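Local coordinates for protein putative phosphomethylpyrimidine kinase (Bacteroides thetaiotaomicron, PDB 3MBH) that probably phosphorylates pyridoxal at the expense of ATP, as a member of the ribokinase-like vitamin kinases, and binds pyridoxal in this crystal form, at residues Lys66-Ala69 with Glu70-Leu74; Gly84-Ser88 with Pro89-Gln93; Arg257-Gly261 with Tyr262-Asn266; Glu273-Leu276 with His277-Asp280. One frame throughout, in Å; residues are numbered along the deposited sequence. Where two conformers were deposited one is given.

Overall arrangement
All four contacts are local, each between residues a few positions apart in one continuous stretch. Contacts 1, 2 and 4 are partly buried, and only contact 3 is a surface contact. Contact 1 lies within helix 64-73 and combines regular helical bonding with a methyl-on-indole contact and a salt bridge. Contact 2 sits about 18 Å from it, centre to centre; its chemistry is mainly loop-to-helix hydrogen bonding, with Tyr85 against the bound pyridoxal. Contact 3 has no direct hydrogen bonds between its halves and is bridged by water. Contact 4, at the end of helix 272-275, touches contact 3 through Val275 and Ala258. Contacts 1 and 4 both meet the second subunit, contacts 3 and 4 the third.

Contact 1: Lys66-Ala69 with Glu70-Leu74; sequences KIIA and EWKKL
Between Lys66-Ala69 and Glu70-Leu74 four successive i to i+4 amide bonds run along one helix, the Trp71 N to Ile67 O bond measuring 3.0 Å and the Lys72 N to Ile68 O bond 2.9 Å. Ile67 and Trp71, one turn apart, point the same way. The CG2 methyl of Ile67 lies over one face of the indole, 3.9 Å from the centroid of the six-membered ring, a CH-pi contact displaced toward the rim and closest to CE2. This methyl stands anti to the backbone N of Ile67, with CG1 at chi1 -68°, which carries CG2 forward along the helix to the ring. Trp71 also meets Phe78 edge-to-face, and its NE1 donates to Ser47 O of the second subunit. This helix, 64-73, belongs to the alpha/beta ribokinase-like fold and packs through Ile68 on helix 91-102. Alongside Ile68, the extended Lys72 passes its CE 4.0 Å from Ile68 CG2, and its ammonium continues to a salt bridge with Asp101. The polar flank is built round Glu70, whose chain bends at chi2 (-56°) and brings OE2 within 3.2 Å of Lys73 NZ in a salt bridge. The ammonium approaches on the syn side of the carboxylate, 28° out of its plane. A water donates both to that OE2 and to Lys66 O, at 2.7 Å from the latter.

Contact 2: Gly84-Ser88 with Pro89-Gln93; sequences GYLGS and PRQIQ. With PXL (3-hydroxy-5-(hydroxymethyl)-2-methylisonicotinaldehyde), chain G.
Gly87 and Gln91 join the loop after strand 80-83 to the start of helix 91-102, where a type I beta turn, Ser88 to Gln91, leads into the helix of this ribokinase-like fold. The Gln91 chain, extended beyond CG (chi2 -168°), carries OE1 back to accept from Gly87 N, 2.9 Å away. The N-H points almost straight at the oxygen (166°) but arrives from above the amide plane. The other end of the same amide, NE2, donates to Thr43 O and Thr61 OG1, so the group is gripped at both ends and its rotation is fixed. Gln91 N closes the turn on Ser88 O at 3.2 Å. Ser88 OG, lying between its backbone N and carbonyl carbon (chi1 79°), accepts a weak capping bond from Arg90 N; its stronger partner is Thr61 OG1. Over that hydroxyl folds the Arg90 guanidinium, one face on OG, while NH2 forms a salt bridge with Asp59. Beneath the polar turn, Leu86 crosses Ile92 at about a right angle, their CD1 methyls 3.5 Å apart. On the pocket side, one face of the Tyr85 ring lies against the N1-C2 side of the bound pyridoxal, C2 standing over it toward the rim and the planes nearly parallel. The ligand is also hydrogen-bonded to Thr50, Gln51 and Asp225. Without the aromatic ring, as with an alanine here, one face of the pyridine would probably lose its cover and the ligand be freer to shift. The closest approach is Tyr85 CD2 to pyridoxal N1, at 3.3 Å.

Contact 3: Arg257-Gly261 with Tyr262-Asn266; sequences RATFG and YEYDN
Thr259 and Tyr264 meet across a surface loop that follows helix 241-257 of the ribokinase-like fold and turns at Gly261, whose positive phi (95°) would jam a CB against the preceding carbonyl O. The CG2 methyl of Thr259 sits over one face of the Tyr264 ring, 3.7 Å from its centroid and 21° off the normal, a CH-pi contact in which the side chains cross at about a right angle. Tyr264 CG is anti to the backbone N (chi1 -175°), which turns the ring toward the threonine. Tyr262 instead folds back over the loop start: its CE1 comes 3.5 Å from Thr259 O, and Ala258 O lies in the plane at the ring edge. Its N is buried here with no partner in the model. Replacing Tyr262 by a serine would probably open a gap beside the carbonyls of Ala258 and Thr259 and withdraw the packing on Leu271. One water donates to Thr259 O and, at 2.8 Å, to Tyr262 O; another donates to Thr259 OG1 and, at 2.7 Å, to Asn266 OD1. Further out, Phe260 makes a cation-pi contact with Arg207 of the third subunit, Thr259 OG1 bonds to Ile256 O, and Tyr264 OH to Gly269 O.

Contact 4: Glu273-Leu276 with His277-Asp280; sequences EKVL and HNLD
Leu276 and Leu279 cross at a slant, their CD1 methyls 4.1 Å apart. With CG anti to the backbone N (chi1 -164°), the Leu276 side chain reaches Ser33 of helix 24-33 and Ser32 of the second subunit; Leu279 packs on Ile30 and Ser33 of the same helix 24-33. The backbones of the two leucines are joined as well, Leu279 N donating to Leu276 O at 3.2 Å. His277, the next residue, stands on the outer side of the turn. Its backbone N donates to a water 2.7 Å away, which lies in the plane of the imidazole at its edge and donates weakly to Lys274 O. NE2 of the ring donates to Ser33 O of the second subunit. Val275 supplies the other backbone bond, its O accepting from Asn278 N at 2.8 Å. Such i to i+3 bonds are those of a 3-10 turn, into which helix 272-275 tightens before the chain leaves toward strand 288-290. The Val275 side chain packs on Phe251 and Gln254 of helix 241-257. Asn278 lies against the turn, its CB 3.4 Å from Val275 O, and also touches Gln254. His277 and Asp280 are zinc ligands in a crystal structure of this protein, although no zinc is bound to them here, and Asp280 packs on His277 of the second subunit.

Contact 1: Lys66-Ala69 with Glu70-Leu74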
# COMPACT_ATOMS: atom_id res chain seq x y z
N LYS A 66 -41.92 -6.83 5.68
CA LYS A 66 -42.08 -7.03 4.23
C LYS A 66 -40.73 -7.34 3.59
O LYS A 66 -40.64 -8.25 2.73
CB LYS A 66 -42.72 -5.79 3.61
CG LYS A 66 -44.15 -5.52 4.12
CD LYS A 66 -44.72 -4.27 3.44
CE LYS A 66 -46.11 -3.98 3.87
NZ LYS A 66 -46.46 -2.64 3.42
N ILE A 67 -39.69 -6.65 4.05
CA ILE A 67 -38.33 -6.91 3.59
C ILE A 67 -37.86 -8.31 4.04
O ILE A 67 -37.38 -9.10 3.22
CB ILE A 67 -37.35 -5.82 4.07
CG1 ILE A 67 -37.65 -4.48 3.38
CG2 ILE A 67 -35.92 -6.25 3.81
CD1 ILE A 67 -36.97 -3.24 4.11
N ILE A 68 -38.00 -8.61 5.32
CA ILE A 68 -37.64 -9.95 5.84
C ILE A 68 -38.31 -11.07 5.00
O ILE A 68 -37.65 -12.07 4.62
CB ILE A 68 -37.99 -10.03 7.32
CG1 ILE A 68 -37.06 -9.10 8.12
CG2 ILE A 68 -37.93 -11.50 7.86
CD1 ILE A 68 -37.53 -8.81 9.59
N ALA A 69 -39.57 -10.87 4.63
CA ALA A 69 -40.30 -11.88 3.92
C ALA A 69 -39.67 -12.16 2.55
O ALA A 69 -39.58 -13.33 2.15
CB ALA A 69 -41.79 -11.52 3.77
N GLU A 70 -39.21 -11.09 1.88
CA GLU A 70 -38.55 -11.25 0.59
C GLU A 70 -37.21 -11.94 0.78
O GLU A 70 -36.82 -12.79 -0.02
CB GLU A 70 -38.33 -9.90 -0.11
CG GLU A 70 -39.59 -9.16 -0.47
CD GLU A 70 -40.52 -9.99 -1.34
OE1 GLU A 70 -40.05 -10.60 -2.30
OE2 GLU A 70 -41.74 -10.03 -1.06
N TRP A 71 -36.51 -11.57 1.85
CA TRP A 71 -35.21 -12.17 2.10
C TRP A 71 -35.34 -13.70 2.30
O TRP A 71 -34.51 -14.49 1.84
CB TRP A 71 -34.56 -11.50 3.27
CG TRP A 71 -33.98 -10.14 2.94
CD1 TRP A 71 -33.94 -9.52 1.72
CD2 TRP A 71 -33.30 -9.27 3.85
NE1 TRP A 71 -33.29 -8.31 1.83
CE2 TRP A 71 -32.90 -8.13 3.12
CE3 TRP A 71 -33.03 -9.31 5.21
CZ2 TRP A 71 -32.22 -7.07 3.73
CZ3 TRP A 71 -32.37 -8.31 5.79
CH2 TRP A 71 -31.96 -7.19 5.08
N LYS A 72 -36.43 -14.10 2.96
CA LYS A 72 -36.70 -15.52 3.12
C LYS A 72 -36.97 -16.16 1.78
O LYS A 72 -36.46 -17.24 1.56
CB LYS A 72 -37.88 -15.77 4.05
CG LYS A 72 -37.61 -15.40 5.52
CD LYS A 72 -38.64 -16.03 6.48
CE LYS A 72 -38.40 -15.49 7.88
NZ LYS A 72 -39.40 -15.96 8.80
N LYS A 73 -37.74 -15.51 0.90
CA LYS A 73 -38.01 -16.08 -0.44
C LYS A 73 -36.75 -16.18 -1.24
O LYS A 73 -36.61 -17.13 -1.98
CB LYS A 73 -38.96 -15.25 -1.29
CG LYS A 73 -40.32 -15.07 -0.74
CD LYS A 73 -41.08 -14.07 -1.62
CE LYS A 73 -42.52 -13.93 -1.18
NZ LYS A 73 -43.17 -12.77 -1.86
N LEU A 74 -35.84 -15.23 -1.11
CA LEU A 74 -34.55 -15.26 -1.82
C LEU A 74 -33.60 -16.31 -1.27
O LEU A 74 -32.57 -16.57 -1.89
CB LEU A 74 -33.82 -13.92 -1.74
CG LEU A 74 -34.38 -12.77 -2.57
CD1 LEU A 74 -33.69 -11.50 -2.18
CD2 LEU A 74 -34.21 -13.06 -4.05
O HOH W 1 -42.77 -8.62 1.15

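Contact 2: Gly84-Ser88 with Pro89-Gln93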
# COMPACT_ATOMS: atom_id res chain seq x y z
N GLY A 84 -28.44 -1.69 15.52
CA GLY A 84 -28.21 -0.45 16.23
C GLY A 84 -29.48 0.34 16.49
O GLY A 84 -30.47 -0.17 17.16
N TYR A 85 -29.48 1.58 16.06
CA TYR A 85 -30.61 2.47 16.29
C TYR A 85 -31.88 1.88 15.65
O TYR A 85 -31.92 1.64 14.49
CB TYR A 85 -30.30 3.86 15.73
CG TYR A 85 -31.33 4.95 16.00
CD1 TYR A 85 -32.53 4.98 15.29
CD2 TYR A 85 -31.12 5.93 16.98
CE1 TYR A 85 -33.47 5.95 15.52
CE2 TYR A 85 -32.06 6.91 17.19
CZ TYR A 85 -33.25 6.90 16.46
OH TYR A 85 -34.20 7.87 16.64
N LEU A 86 -32.92 1.69 16.45
CA LEU A 86 -34.21 1.16 16.02
C LEU A 86 -35.26 2.26 16.01
O LEU A 86 -35.19 3.22 16.77
CB LEU A 86 -34.66 0.03 16.94
CG LEU A 86 -33.65 -1.09 17.11
CD1 LEU A 86 -34.18 -2.22 18.07
CD2 LEU A 86 -33.23 -1.71 15.78
N GLY A 87 -36.23 2.14 15.14
CA GLY A 87 -37.19 3.21 14.90
C GLY A 87 -38.46 3.26 15.73
O GLY A 87 -39.19 4.25 15.67
N SER A 88 -38.77 2.18 16.47
CA SER A 88 -39.87 2.20 17.41
C SER A 88 -39.70 1.03 18.39
O SER A 88 -38.94 0.11 18.14
CB SER A 88 -41.24 2.07 16.68
OG SER A 88 -41.49 0.70 16.32
N PRO A 89 -40.41 1.04 19.50
CA PRO A 89 -40.33 -0.12 20.39
C PRO A 89 -40.85 -1.44 19.81
O PRO A 89 -40.48 -2.51 20.30
CB PRO A 89 -41.15 0.30 21.62
CG PRO A 89 -41.18 1.82 21.50
CD PRO A 89 -41.16 2.16 20.07
N ARG A 90 -41.72 -1.37 18.81
CA ARG A 90 -42.25 -2.54 18.13
C ARG A 90 -41.14 -3.31 17.36
O ARG A 90 -41.28 -4.47 17.05
CB ARG A 90 -43.38 -2.14 17.17
CG ARG A 90 -44.62 -1.70 17.90
CD ARG A 90 -45.67 -0.98 17.08
NE ARG A 90 -45.23 0.40 16.79
CZ ARG A 90 -44.97 0.88 15.58
NH1 ARG A 90 -45.16 0.15 14.49
NH2 ARG A 90 -44.59 2.14 15.45
N GLN A 91 -40.05 -2.64 17.04
CA GLN A 91 -39.00 -3.27 16.28
C GLN A 91 -38.24 -4.30 17.07
O GLN A 91 -37.70 -5.22 16.49
CB GLN A 91 -38.01 -2.24 15.70
CG GLN A 91 -38.72 -1.27 14.77
CD GLN A 91 -37.79 -0.41 13.95
OE1 GLN A 91 -36.57 -0.55 14.04
NE2 GLN A 91 -38.36 0.54 13.19
N ILE A 92 -38.23 -4.20 18.39
CA ILE A 92 -37.41 -5.13 19.14
C ILE A 92 -37.84 -6.58 18.86
O ILE A 92 -37.02 -7.42 18.54
CB ILE A 92 -37.32 -4.84 20.62
CG1 ILE A 92 -36.28 -3.73 20.85
CG2 ILE A 92 -36.91 -6.16 21.39
CD1 ILE A 92 -36.78 -2.25 20.45
N GLN A 93 -39.13 -6.83 18.87
CA GLN A 93 -39.60 -8.20 18.68
C GLN A 93 -39.48 -8.68 17.24
O GLN A 93 -39.23 -9.84 16.98
CB GLN A 93 -41.03 -8.35 19.20
CG GLN A 93 -41.12 -8.68 20.66
CD GLN A 93 -40.37 -9.99 21.08
OE1 GLN A 93 -40.41 -11.03 20.40
NE2 GLN A 93 -39.69 -9.91 22.20
OP4 PXL G . -25.93 5.15 16.90
C5A PXL G . -26.09 6.54 17.13
C5 PXL G . -27.29 7.04 16.32
C6 PXL G . -27.87 6.37 15.26
N1 PXL G . -28.94 6.86 14.62
C2 PXL G . -29.55 8.04 14.86
C3 PXL G . -29.00 8.85 15.95
C4 PXL G . -27.85 8.30 16.71
C4A PXL G . -27.16 9.01 17.78
O4A PXL G . -27.44 10.17 17.82
O3 PXL G . -29.52 10.03 16.35
C2A PXL G . -30.71 8.41 13.95

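Contact 3: Arg257-Gly261 with Tyr262-Asn266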
# COMPACT_ATOMS: atom_id res chain seq x y z
N ARG A 257 -8.61 12.98 15.54
CA ARG A 257 -7.37 13.73 15.22
C ARG A 257 -7.39 14.45 13.86
O ARG A 257 -6.69 15.44 13.67
CB ARG A 257 -6.18 12.76 15.22
CG ARG A 257 -5.43 12.63 16.54
CD ARG A 257 -4.76 11.27 16.71
NE ARG A 257 -3.41 11.21 16.15
CZ ARG A 257 -2.30 11.46 16.82
NH1 ARG A 257 -1.13 11.35 16.23
NH2 ARG A 257 -2.34 11.83 18.09
N ALA A 258 -8.15 13.90 12.92
CA ALA A 258 -8.28 14.45 11.57
C ALA A 258 -9.16 15.72 11.59
O ALA A 258 -9.05 16.53 10.69
CB ALA A 258 -8.83 13.36 10.57
N THR A 259 -10.00 15.91 12.61
CA THR A 259 -10.83 17.13 12.72
C THR A 259 -10.13 18.30 13.39
O THR A 259 -10.72 19.39 13.51
CB THR A 259 -12.13 16.88 13.54
OG1 THR A 259 -11.83 16.76 14.93
CG2 THR A 259 -12.89 15.70 13.02
N PHE A 260 -8.90 18.13 13.84
CA PHE A 260 -8.26 19.14 14.64
C PHE A 260 -7.59 20.26 13.81
O PHE A 260 -7.00 20.05 12.74
CB PHE A 260 -7.18 18.61 15.58
CG PHE A 260 -7.64 17.64 16.64
CD1 PHE A 260 -8.98 17.48 17.02
CD2 PHE A 260 -6.65 16.96 17.36
CE1 PHE A 260 -9.31 16.62 18.00
CE2 PHE A 260 -6.95 16.12 18.35
CZ PHE A 260 -8.27 15.92 18.69
N GLY A 261 -7.59 21.45 14.36
CA GLY A 261 -6.79 22.52 13.75
C GLY A 261 -7.57 23.40 12.79
O GLY A 261 -7.00 24.21 12.09
N TYR A 262 -8.87 23.25 12.78
CA TYR A 262 -9.72 24.21 12.08
C TYR A 262 -11.10 24.11 12.63
O TYR A 262 -11.38 23.19 13.42
CB TYR A 262 -9.73 23.96 10.58
CG TYR A 262 -10.30 22.65 10.24
CD1 TYR A 262 -9.58 21.48 10.50
CD2 TYR A 262 -11.58 22.55 9.66
CE1 TYR A 262 -10.14 20.23 10.20
CE2 TYR A 262 -12.13 21.30 9.33
CZ TYR A 262 -11.37 20.16 9.61
OH TYR A 262 -11.86 18.94 9.31
N GLU A 263 -11.94 25.07 12.25
CA GLU A 263 -13.23 25.17 12.85
C GLU A 263 -14.12 24.06 12.33
O GLU A 263 -14.34 23.93 11.15
CB GLU A 263 -13.84 26.58 12.72
CG GLU A 263 -13.41 27.43 13.96
CD GLU A 263 -14.25 28.67 14.19
OE1 GLU A 263 -15.31 28.81 13.50
OE2 GLU A 263 -13.84 29.50 15.05
N TYR A 264 -14.53 23.19 13.22
CA TYR A 264 -15.16 21.96 12.81
C TYR A 264 -16.42 21.84 13.64
O TYR A 264 -16.42 22.13 14.82
CB TYR A 264 -14.21 20.76 13.04
CG TYR A 264 -14.77 19.46 12.52
CD1 TYR A 264 -14.74 19.19 11.17
CD2 TYR A 264 -15.38 18.53 13.36
CE1 TYR A 264 -15.28 18.00 10.66
CE2 TYR A 264 -15.92 17.33 12.86
CZ TYR A 264 -15.85 17.07 11.50
OH TYR A 264 -16.38 15.93 10.95
N ASP A 265 -17.50 21.43 13.01
CA ASP A 265 -18.75 21.14 13.70
C ASP A 265 -18.75 19.67 14.06
O ASP A 265 -19.06 18.83 13.21
CB ASP A 265 -19.93 21.45 12.78
CG ASP A 265 -21.26 21.22 13.43
OD1 ASP A 265 -21.35 20.77 14.59
OD2 ASP A 265 -22.26 21.46 12.74
N ASN A 266 -18.39 19.39 15.30
CA ASN A 266 -18.26 18.04 15.81
C ASN A 266 -19.53 17.22 15.66
O ASN A 266 -19.47 16.01 15.70
CB ASN A 266 -17.86 18.01 17.28
CG ASN A 266 -16.48 18.54 17.53
OD1 ASN A 266 -15.70 18.83 16.63
ND2 ASN A 266 -16.16 18.66 18.81
O HOH W 2 -13.05 18.27 16.77
O HOH W 3 -11.42 21.22 15.38

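Contact 4: Glu273-Leu276 with His277-Asp280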
# COMPACT_ATOMS: atom_id res chain seq x y z
N GLU A 273 -14.02 9.45 6.03
CA GLU A 273 -13.45 9.25 4.68
C GLU A 273 -12.04 9.57 4.60
O GLU A 273 -11.29 8.99 3.80
CB GLU A 273 -14.25 10.00 3.60
CG GLU A 273 -15.65 9.43 3.48
CD GLU A 273 -16.58 9.89 4.52
OE1 GLU A 273 -16.23 10.84 5.30
OE2 GLU A 273 -17.68 9.31 4.57
N LYS A 274 -11.61 10.39 5.54
CA LYS A 274 -10.24 10.78 5.57
C LYS A 274 -9.37 9.69 6.16
O LYS A 274 -8.18 9.60 5.83
CB LYS A 274 -10.15 12.10 6.36
CG LYS A 274 -8.89 12.82 6.29
CD LYS A 274 -8.68 13.62 5.03
CE LYS A 274 -7.18 14.08 5.10
NZ LYS A 274 -6.74 14.84 3.94
N VAL A 275 -9.91 8.79 6.97
CA VAL A 275 -9.05 7.77 7.61
C VAL A 275 -9.38 6.35 7.23
O VAL A 275 -8.75 5.40 7.69
CB VAL A 275 -9.05 7.92 9.12
CG1 VAL A 275 -8.39 9.28 9.50
CG2 VAL A 275 -10.49 7.77 9.72
N LEU A 276 -10.34 6.18 6.34
CA LEU A 276 -10.85 4.87 6.03
C LEU A 276 -9.77 3.89 5.52
O LEU A 276 -9.76 2.71 5.87
CB LEU A 276 -11.97 5.03 4.99
CG LEU A 276 -12.96 3.92 4.68
CD1 LEU A 276 -13.72 3.46 5.94
CD2 LEU A 276 -13.93 4.44 3.58
N HIS A 277 -8.82 4.37 4.73
CA HIS A 277 -7.79 3.48 4.25
C HIS A 277 -6.80 3.06 5.31
O HIS A 277 -5.94 2.26 5.01
CB HIS A 277 -7.14 4.04 2.97
CG HIS A 277 -8.14 4.21 1.87
ND1 HIS A 277 -8.32 3.27 0.87
CD2 HIS A 277 -9.09 5.16 1.66
CE1 HIS A 277 -9.29 3.67 0.06
NE2 HIS A 277 -9.79 4.80 0.53
N ASN A 278 -6.93 3.53 6.55
CA ASN A 278 -6.06 3.05 7.61
C ASN A 278 -6.58 1.86 8.36
O ASN A 278 -5.85 1.29 9.17
CB ASN A 278 -5.70 4.17 8.56
CG ASN A 278 -5.03 5.31 7.86
OD1 ASN A 278 -4.11 5.10 7.06
ND2 ASN A 278 -5.51 6.49 8.09
N LEU A 279 -7.78 1.40 8.03
CA LEU A 279 -8.33 0.19 8.69
C LEU A 279 -7.48 -1.03 8.53
O LEU A 279 -7.53 -1.96 9.32
CB LEU A 279 -9.72 -0.16 8.14
CG LEU A 279 -10.91 0.52 8.73
CD1 LEU A 279 -12.16 0.24 7.89
CD2 LEU A 279 -11.05 0.06 10.17
N ASP A 280 -6.69 -1.04 7.48
CA ASP A 280 -5.91 -2.18 7.08
C ASP A 280 -4.61 -2.43 7.80
O ASP A 280 -4.00 -3.50 7.63
CB ASP A 280 -5.50 -1.98 5.61
CG ASP A 280 -6.30 -2.83 4.70
OD1 ASP A 280 -6.80 -3.83 5.26
OD2 ASP A 280 -6.42 -2.52 3.48
O HOH W 4 -8.40 6.96 4.13